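Local coordinates for galactose-binding-like protein (Bacteroides thetaiotaomicron, PDB 7M1B) that probably binds carbohydrate, and may help degrade it, as a SusE-like protein of a glycan-uptake system, at residues A[114-125]-A[190-201]. Numbering follows the deposited sequence.
Sequences IEEIEVNPTFGG and SEEYLTTLTPLY
Two amide groups grip the carbonyl oxygen of Thr122, reaching it from opposite faces of its plane: Leu200 N at 2.9 Å across the contact, and Gly125 N, which closes the type II turn 122-125. This contact illustrates how the edge strands of the two sheets of a beta sandwich are joined. Strands 118-122 and 193-197 are outermost strands of two separate antiparallel sheets and run almost parallel, 20° apart, with axes 8.1 Å from each other, so side chains rather than backbone bonds fill the gap until the chains converge at a single bridge between Phe123 and Leu200. There Gly124 N adds a weak bond to Leu200 O. The Phe123 ring lies with one face over Leu200 CB, a CH-pi contact offset toward the rim, while its edge meets the carbonyl carbon of Tyr201; Gln267 and Ser269 of strand 256-274 also touch it, tying this sandwich to the following galactose-binding-like domain. Replacing Phe123 with a serine would probably uncover Leu200 CB and open a gap beside strand 256-274. Further along, CG2 of Ile117 sits above the centre of the Tyr193 ring, 3.7 Å from its centroid; Tyr193 CG, anti to the backbone N (chi1 -180°), carries that ring forward along its own strand. Val119 divides its branches, CG2 approaching Tyr193 CE2 obliquely and CG1 meeting Leu197 CD1 at 3.7 Å. Beside this row, one water bridges the two strands, donating to Val119 O at 2.8 Å and hydrogen-bonded to Thr195 OG1, also at 2.8 Å, with a weak, longer link to Tyr193 OH.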
ATOM      1  N   ILE A 114     -13.366   4.723  25.385  1.00 36.94           N
ATOM      2  CA  ILE A 114     -14.343   3.646  25.182  1.00 36.46           C
ATOM      3  C   ILE A 114     -15.605   4.167  24.469  1.00 35.63           C
ATOM      4  O   ILE A 114     -16.207   3.457  23.660  1.00 43.76           O
ATOM      5  CB  ILE A 114     -14.661   2.892  26.494  1.00 42.38           C
ATOM      6  CG1 ILE A 114     -15.118   1.449  26.252  1.00 49.43           C
ATOM      7  CG2 ILE A 114     -15.712   3.647  27.317  1.00 39.33           C
ATOM      8  CD1 ILE A 114     -14.078   0.510  25.662  1.00 41.99           C
ATOM      9  N   GLU A 115     -15.949   5.446  24.712  1.00 40.33           N
ATOM     10  CA  GLU A 115     -17.173   6.032  24.178  1.00 41.85           C
ATOM     11  C   GLU A 115     -17.077   6.356  22.686  1.00 46.05           C
ATOM     12  O   GLU A 115     -18.054   6.205  21.946  1.00 49.96           O
ATOM     13  CB  GLU A 115     -17.718   7.155  25.050  1.00 49.02           C
ATOM     14  CG  GLU A 115     -18.229   6.619  26.371  1.00 52.87           C
ATOM     15  CD  GLU A 115     -18.708   7.686  27.344  1.00 61.46           C
ATOM     16  OE1 GLU A 115     -19.102   8.803  26.860  1.00 61.62           O
ATOM     17  OE2 GLU A 115     -18.630   7.418  28.614  1.00 72.15           O
ATOM     18  N   GLU A 116     -15.883   6.744  22.230  1.00 37.16           N
ATOM     19  CA  GLU A 116     -15.655   7.163  20.860  1.00 38.54           C
ATOM     20  C   GLU A 116     -15.039   6.029  20.020  1.00 36.14           C
ATOM     21  O   GLU A 116     -14.647   6.285  18.883  1.00 39.39           O
ATOM     22  CB  GLU A 116     -14.747   8.394  20.851  1.00 44.95           C
ATOM     23  CG  GLU A 116     -15.378   9.594  21.570  1.00 36.76           C
ATOM     24  CD  GLU A 116     -16.557  10.132  20.775  1.00 61.20           C
ATOM     25  OE1 GLU A 116     -16.459  10.236  19.511  1.00 51.89           O
ATOM     26  OE2 GLU A 116     -17.581  10.415  21.417  1.00 77.26           O
ATOM     27  N   ILE A 117     -14.922   4.808  20.569  1.00 32.39           N
ATOM     28  CA  ILE A 117     -14.134   3.754  19.936  1.00 32.46           C
ATOM     29  C   ILE A 117     -14.880   3.326  18.684  1.00 37.72           C
ATOM     30  O   ILE A 117     -16.126   3.389  18.692  1.00 36.64           O
ATOM     31  CB  ILE A 117     -13.867   2.571  20.906  1.00 32.31           C
ATOM     32  CG1 ILE A 117     -12.661   1.692  20.406  1.00 32.49           C
ATOM     33  CG2 ILE A 117     -15.120   1.729  21.271  1.00 41.67           C
ATOM     34  CD1 ILE A 117     -12.316   0.570  21.387  1.00 40.00           C
ATOM     35  N   GLU A 118     -14.087   3.023  17.641  1.00 36.14           N
ATOM     36  CA  GLU A 118     -14.564   2.392  16.432  1.00 36.62           C
ATOM     37  C   GLU A 118     -13.715   1.153  16.184  1.00 34.55           C
ATOM     38  O   GLU A 118     -12.500   1.191  16.410  1.00 32.83           O
ATOM     39  CB  GLU A 118     -14.648   3.349  15.219  1.00 35.77           C
ATOM     40  CG  GLU A 118     -15.341   2.780  14.006  1.00 48.43           C
ATOM     41  CD  GLU A 118     -15.639   3.764  12.892  1.00 50.78           C
ATOM     42  OE1 GLU A 118     -15.766   4.981  13.168  1.00 44.49           O
ATOM     43  OE2 GLU A 118     -15.791   3.299  11.750  1.00 70.39           O
ATOM     44  N   VAL A 119     -14.354   0.045  15.805  1.00 30.94           N
ATOM     45  CA  VAL A 119     -13.635  -1.183  15.529  1.00 28.53           C
ATOM     46  C   VAL A 119     -14.103  -1.677  14.157  1.00 30.18           C
ATOM     47  O   VAL A 119     -15.312  -1.902  13.906  1.00 33.52           O
ATOM     48  CB  VAL A 119     -13.915  -2.229  16.617  1.00 28.73           C
ATOM     49  CG1 VAL A 119     -13.042  -3.474  16.496  1.00 31.87           C
ATOM     50  CG2 VAL A 119     -13.778  -1.640  18.034  1.00 35.65           C
ATOM     51  N   ASN A 120     -13.146  -1.778  13.231  1.00 27.33           N
ATOM     52  CA  ASN A 120     -13.506  -2.165  11.867  1.00 26.78           C
ATOM     53  C   ASN A 120     -12.729  -3.411  11.469  1.00 24.89           C
ATOM     54  O   ASN A 120     -11.608  -3.649  11.937  1.00 26.61           O
ATOM     55  CB  ASN A 120     -13.089  -1.100  10.846  1.00 32.73           C
ATOM     56  CG  ASN A 120     -13.573   0.288  11.195  1.00 39.38           C
ATOM     57  OD1 ASN A 120     -12.800   1.243  11.125  1.00 46.50           O
ATOM     58  ND2 ASN A 120     -14.855   0.411  11.460  1.00 40.38           N
ATOM     59  N   PRO A 121     -13.248  -4.228  10.521  1.00 25.95           N
ATOM     60  CA  PRO A 121     -12.448  -5.340  10.023  1.00 22.80           C
ATOM     61  C   PRO A 121     -11.213  -4.819   9.288  1.00 20.04           C
ATOM     62  O   PRO A 121     -11.237  -3.753   8.657  1.00 24.62           O
ATOM     63  CB  PRO A 121     -13.373  -6.020   9.004  1.00 22.24           C
ATOM     64  CG  PRO A 121     -14.746  -5.457   9.211  1.00 26.75           C
ATOM     65  CD  PRO A 121     -14.591  -4.120   9.931  1.00 25.78           C
ATOM     66  N   THR A 122     -10.129  -5.613   9.409  1.00 22.75           N
ATOM     67  CA  THR A 122      -8.960  -5.449   8.538  1.00 22.95           C
ATOM     68  C   THR A 122      -8.474  -6.847   8.124  1.00 23.67           C
ATOM     69  O   THR A 122      -9.044  -7.881   8.529  1.00 24.47           O
ATOM     70  CB  THR A 122      -7.824  -4.631   9.211  1.00 23.04           C
ATOM     71  OG1 THR A 122      -6.825  -4.284   8.230  1.00 24.71           O
ATOM     72  CG2 THR A 122      -7.159  -5.370  10.361  1.00 22.89           C
ATOM     73  N   PHE A 123      -7.422  -6.904   7.294  1.00 22.08           N
ATOM     74  CA  PHE A 123      -6.930  -8.184   6.787  1.00 23.82           C
ATOM     75  C   PHE A 123      -6.431  -9.037   7.941  1.00 25.84           C
ATOM     76  O   PHE A 123      -5.499  -8.626   8.639  1.00 25.69           O
ATOM     77  CB  PHE A 123      -5.884  -7.959   5.685  1.00 21.71           C
ATOM     78  CG  PHE A 123      -6.597  -7.241   4.569  1.00 19.08           C
ATOM     79  CD1 PHE A 123      -7.317  -8.023   3.636  1.00 18.82           C
ATOM     80  CD2 PHE A 123      -6.545  -5.864   4.356  1.00 20.93           C
ATOM     81  CE1 PHE A 123      -8.078  -7.402   2.669  1.00 20.28           C
ATOM     82  CE2 PHE A 123      -7.309  -5.235   3.376  1.00 22.24           C
ATOM     83  CZ  PHE A 123      -8.027  -6.032   2.483  1.00 21.32           C
ATOM     84  N   GLY A 124      -7.146 -10.149   8.193  1.00 22.91           N
ATOM     85  CA  GLY A 124      -6.796 -11.148   9.204  1.00 25.43           C
ATOM     86  C   GLY A 124      -7.052 -10.634  10.632  1.00 26.61           C
ATOM     87  O   GLY A 124      -6.604 -11.218  11.619  1.00 30.34           O
ATOM     88  N   GLY A 125      -7.878  -9.601  10.786  1.00 24.16           N
ATOM     89  CA  GLY A 125      -8.192  -9.147  12.146  1.00 25.62           C
ATOM     90  C   GLY A 125      -9.042  -7.893  12.173  1.00 23.57           C
ATOM     91  O   GLY A 125      -9.983  -7.713  11.396  1.00 24.74           O
ATOM     92  N   SER A 190     -12.642   0.688  32.044  1.00 49.33           N
ATOM     93  CA  SER A 190     -13.890   1.061  31.379  1.00 45.44           C
ATOM     94  C   SER A 190     -14.860  -0.120  31.399  1.00 36.38           C
ATOM     95  O   SER A 190     -14.450  -1.223  31.768  1.00 43.67           O
ATOM     96  CB  SER A 190     -13.630   1.575  29.980  1.00 48.71           C
ATOM     97  OG  SER A 190     -13.202   0.499  29.144  1.00 52.83           O
ATOM     98  N   GLU A 191     -16.134   0.106  31.018  1.00 49.89           N
ATOM     99  CA  GLU A 191     -17.035  -0.970  30.605  1.00 67.06           C
ATOM    100  C   GLU A 191     -16.461  -1.601  29.336  1.00 64.23           C
ATOM    101  O   GLU A 191     -15.705  -0.940  28.618  1.00 49.72           O
ATOM    102  CB  GLU A 191     -18.453  -0.445  30.304  1.00 73.14           C
ATOM    103  CG  GLU A 191     -18.466   0.832  29.442  1.00 98.34           C
ATOM    104  CD  GLU A 191     -18.350   2.222  30.081  1.00 95.92           C
ATOM    105  OE1 GLU A 191     -17.289   2.542  30.714  1.00 61.41           O
ATOM    106  OE2 GLU A 191     -19.306   3.026  29.899  1.00 85.17           O
ATOM    107  N   GLU A 192     -16.830  -2.869  29.073  1.00 72.51           N
ATOM    108  CA  GLU A 192     -16.428  -3.616  27.918  1.00 60.70           C
ATOM    109  C   GLU A 192     -17.201  -3.103  26.701  1.00 45.43           C
ATOM    110  O   GLU A 192     -18.421  -2.889  26.745  1.00 46.69           O
ATOM    111  CB  GLU A 192     -16.729  -5.111  28.070  1.00 62.59           C
ATOM    112  CG  GLU A 192     -15.887  -5.809  29.131  1.00 80.27           C
ATOM    113  CD  GLU A 192     -16.285  -7.248  29.435  1.00 71.13           C
ATOM    114  OE1 GLU A 192     -17.461  -7.602  29.183  1.00 56.64           O
ATOM    115  OE2 GLU A 192     -15.418  -8.013  29.914  1.00 74.89           O
ATOM    116  N   TYR A 193     -16.489  -2.922  25.592  1.00 49.24           N
ATOM    117  CA  TYR A 193     -17.132  -2.778  24.291  1.00 43.53           C
ATOM    118  C   TYR A 193     -17.112  -4.125  23.575  1.00 42.48           C
ATOM    119  O   TYR A 193     -16.062  -4.725  23.410  1.00 38.63           O
ATOM    120  CB  TYR A 193     -16.417  -1.681  23.500  1.00 39.93           C
ATOM    121  CG  TYR A 193     -16.974  -1.404  22.127  1.00 37.93           C
ATOM    122  CD1 TYR A 193     -18.008  -0.492  21.938  1.00 50.52           C
ATOM    123  CD2 TYR A 193     -16.442  -2.049  21.013  1.00 43.52           C
ATOM    124  CE1 TYR A 193     -18.509  -0.239  20.670  1.00 43.16           C
ATOM    125  CE2 TYR A 193     -16.931  -1.803  19.740  1.00 36.63           C
ATOM    126  CZ  TYR A 193     -17.968  -0.902  19.572  1.00 42.82           C
ATOM    127  OH  TYR A 193     -18.427  -0.699  18.310  1.00 42.89           O
ATOM    128  N   LEU A 194     -18.285  -4.596  23.149  1.00 39.56           N
ATOM    129  CA  LEU A 194     -18.404  -5.861  22.417  1.00 42.22           C
ATOM    130  C   LEU A 194     -18.775  -5.640  20.953  1.00 37.95           C
ATOM    131  O   LEU A 194     -19.654  -4.850  20.634  1.00 36.10           O
ATOM    132  CB  LEU A 194     -19.479  -6.727  23.081  1.00 44.68           C
ATOM    133  CG  LEU A 194     -19.257  -7.036  24.559  1.00 49.64           C
ATOM    134  CD1 LEU A 194     -20.316  -8.029  24.993  1.00 44.26           C
ATOM    135  CD2 LEU A 194     -17.854  -7.609  24.817  1.00 46.27           C
ATOM    136  N   THR A 195     -18.103  -6.358  20.049  1.00 36.09           N
ATOM    137  CA  THR A 195     -18.529  -6.298  18.657  1.00 34.36           C
ATOM    138  C   THR A 195     -18.276  -7.655  18.009  1.00 31.58           C
ATOM    139  O   THR A 195     -17.342  -8.371  18.410  1.00 36.10           O
ATOM    140  CB  THR A 195     -17.876  -5.120  17.900  1.00 35.73           C
ATOM    141  OG1 THR A 195     -18.391  -5.013  16.567  1.00 33.77           O
ATOM    142  CG2 THR A 195     -16.372  -5.258  17.788  1.00 35.34           C
ATOM    143  N   THR A 196     -19.160  -8.018  17.064  1.00 34.17           N
ATOM    144  CA  THR A 196     -18.944  -9.220  16.256  1.00 33.51           C
ATOM    145  C   THR A 196     -18.582  -8.787  14.836  1.00 29.46           C
ATOM    146  O   THR A 196     -19.338  -8.022  14.240  1.00 28.62           O
ATOM    147  CB  THR A 196     -20.194 -10.108  16.192  1.00 29.08           C
ATOM    148  OG1 THR A 196     -20.467 -10.533  17.525  1.00 37.75           O
ATOM    149  CG2 THR A 196     -20.045 -11.267  15.219  1.00 29.35           C
ATOM    150  N   LEU A 197     -17.391  -9.172  14.355  1.00 28.77           N
ATOM    151  CA  LEU A 197     -16.930  -8.677  13.051  1.00 25.56           C
ATOM    152  C   LEU A 197     -16.286  -9.813  12.271  1.00 22.93           C
ATOM    153  O   LEU A 197     -15.706 -10.717  12.848  1.00 25.63           O
ATOM    154  CB  LEU A 197     -15.886  -7.552  13.187  1.00 28.21           C
ATOM    155  CG  LEU A 197     -16.390  -6.251  13.813  1.00 29.33           C
ATOM    156  CD1 LEU A 197     -15.208  -5.319  14.159  1.00 28.02           C
ATOM    157  CD2 LEU A 197     -17.397  -5.553  12.889  1.00 33.85           C
ATOM    158  N   THR A 198     -16.409  -9.727  10.935  1.00 23.18           N
ATOM    159  CA  THR A 198     -15.661 -10.636  10.089  1.00 21.48           C
ATOM    160  C   THR A 198     -14.408  -9.971   9.552  1.00 19.17           C
ATOM    161  O   THR A 198     -14.514  -8.958   8.867  1.00 22.74           O
ATOM    162  CB  THR A 198     -16.558 -11.071   8.912  1.00 21.06           C
ATOM    163  OG1 THR A 198     -17.766 -11.655   9.447  1.00 23.18           O
ATOM    164  CG2 THR A 198     -15.868 -12.027   7.941  1.00 23.08           C
ATOM    165  N   PRO A 199     -13.212 -10.520   9.832  1.00 20.57           N
ATOM    166  CA  PRO A 199     -11.975 -10.038   9.221  1.00 21.40           C
ATOM    167  C   PRO A 199     -12.037  -9.990   7.705  1.00 20.87           C
ATOM    168  O   PRO A 199     -12.725 -10.837   7.047  1.00 24.29           O
ATOM    169  CB  PRO A 199     -10.916 -11.067   9.697  1.00 23.10           C
ATOM    170  CG  PRO A 199     -11.447 -11.461  11.040  1.00 25.89           C
ATOM    171  CD  PRO A 199     -12.937 -11.636  10.758  1.00 26.72           C
ATOM    172  N   LEU A 200     -11.300  -9.004   7.158  1.00 19.76           N
ATOM    173  CA  LEU A 200     -11.237  -8.973   5.716  1.00 18.63           C
ATOM    174  C   LEU A 200     -10.331 -10.056   5.140  1.00 18.36           C
ATOM    175  O   LEU A 200      -9.361 -10.500   5.749  1.00 21.59           O
ATOM    176  CB  LEU A 200     -10.646  -7.625   5.278  1.00 19.68           C
ATOM    177  CG  LEU A 200     -11.426  -6.378   5.749  1.00 18.85           C
ATOM    178  CD1 LEU A 200     -10.855  -5.123   5.090  1.00 20.45           C
ATOM    179  CD2 LEU A 200     -12.914  -6.483   5.395  1.00 20.24           C
ATOM    180  N   TYR A 201     -10.717 -10.483   3.917  1.00 18.42           N
ATOM    181  CA  TYR A 201     -10.004 -11.503   3.152  1.00 21.43           C
ATOM    182  C   TYR A 201      -9.682 -10.926   1.770  1.00 19.82           C
ATOM    183  O   TYR A 201     -10.559 -10.341   1.125  1.00 19.71           O
ATOM    184  CB  TYR A 201     -10.955 -12.694   3.026  1.00 21.47           C
ATOM    185  CG  TYR A 201     -10.445 -13.972   2.407  1.00 23.00           C
ATOM    186  CD1 TYR A 201     -10.248 -14.107   1.030  1.00 24.14           C
ATOM    187  CD2 TYR A 201     -10.297 -15.105   3.201  1.00 24.55           C
ATOM    188  CE1 TYR A 201      -9.835 -15.315   0.483  1.00 25.80           C
ATOM    189  CE2 TYR A 201      -9.908 -16.316   2.664  1.00 26.29           C
ATOM    190  CZ  TYR A 201      -9.698 -16.430   1.309  1.00 27.46           C
ATOM    191  OH  TYR A 201      -9.325 -17.657   0.851  1.00 33.64           O
TER
HETATM  192  O   HOH W   1     -17.525  -2.547  15.572  1.00 40.49           O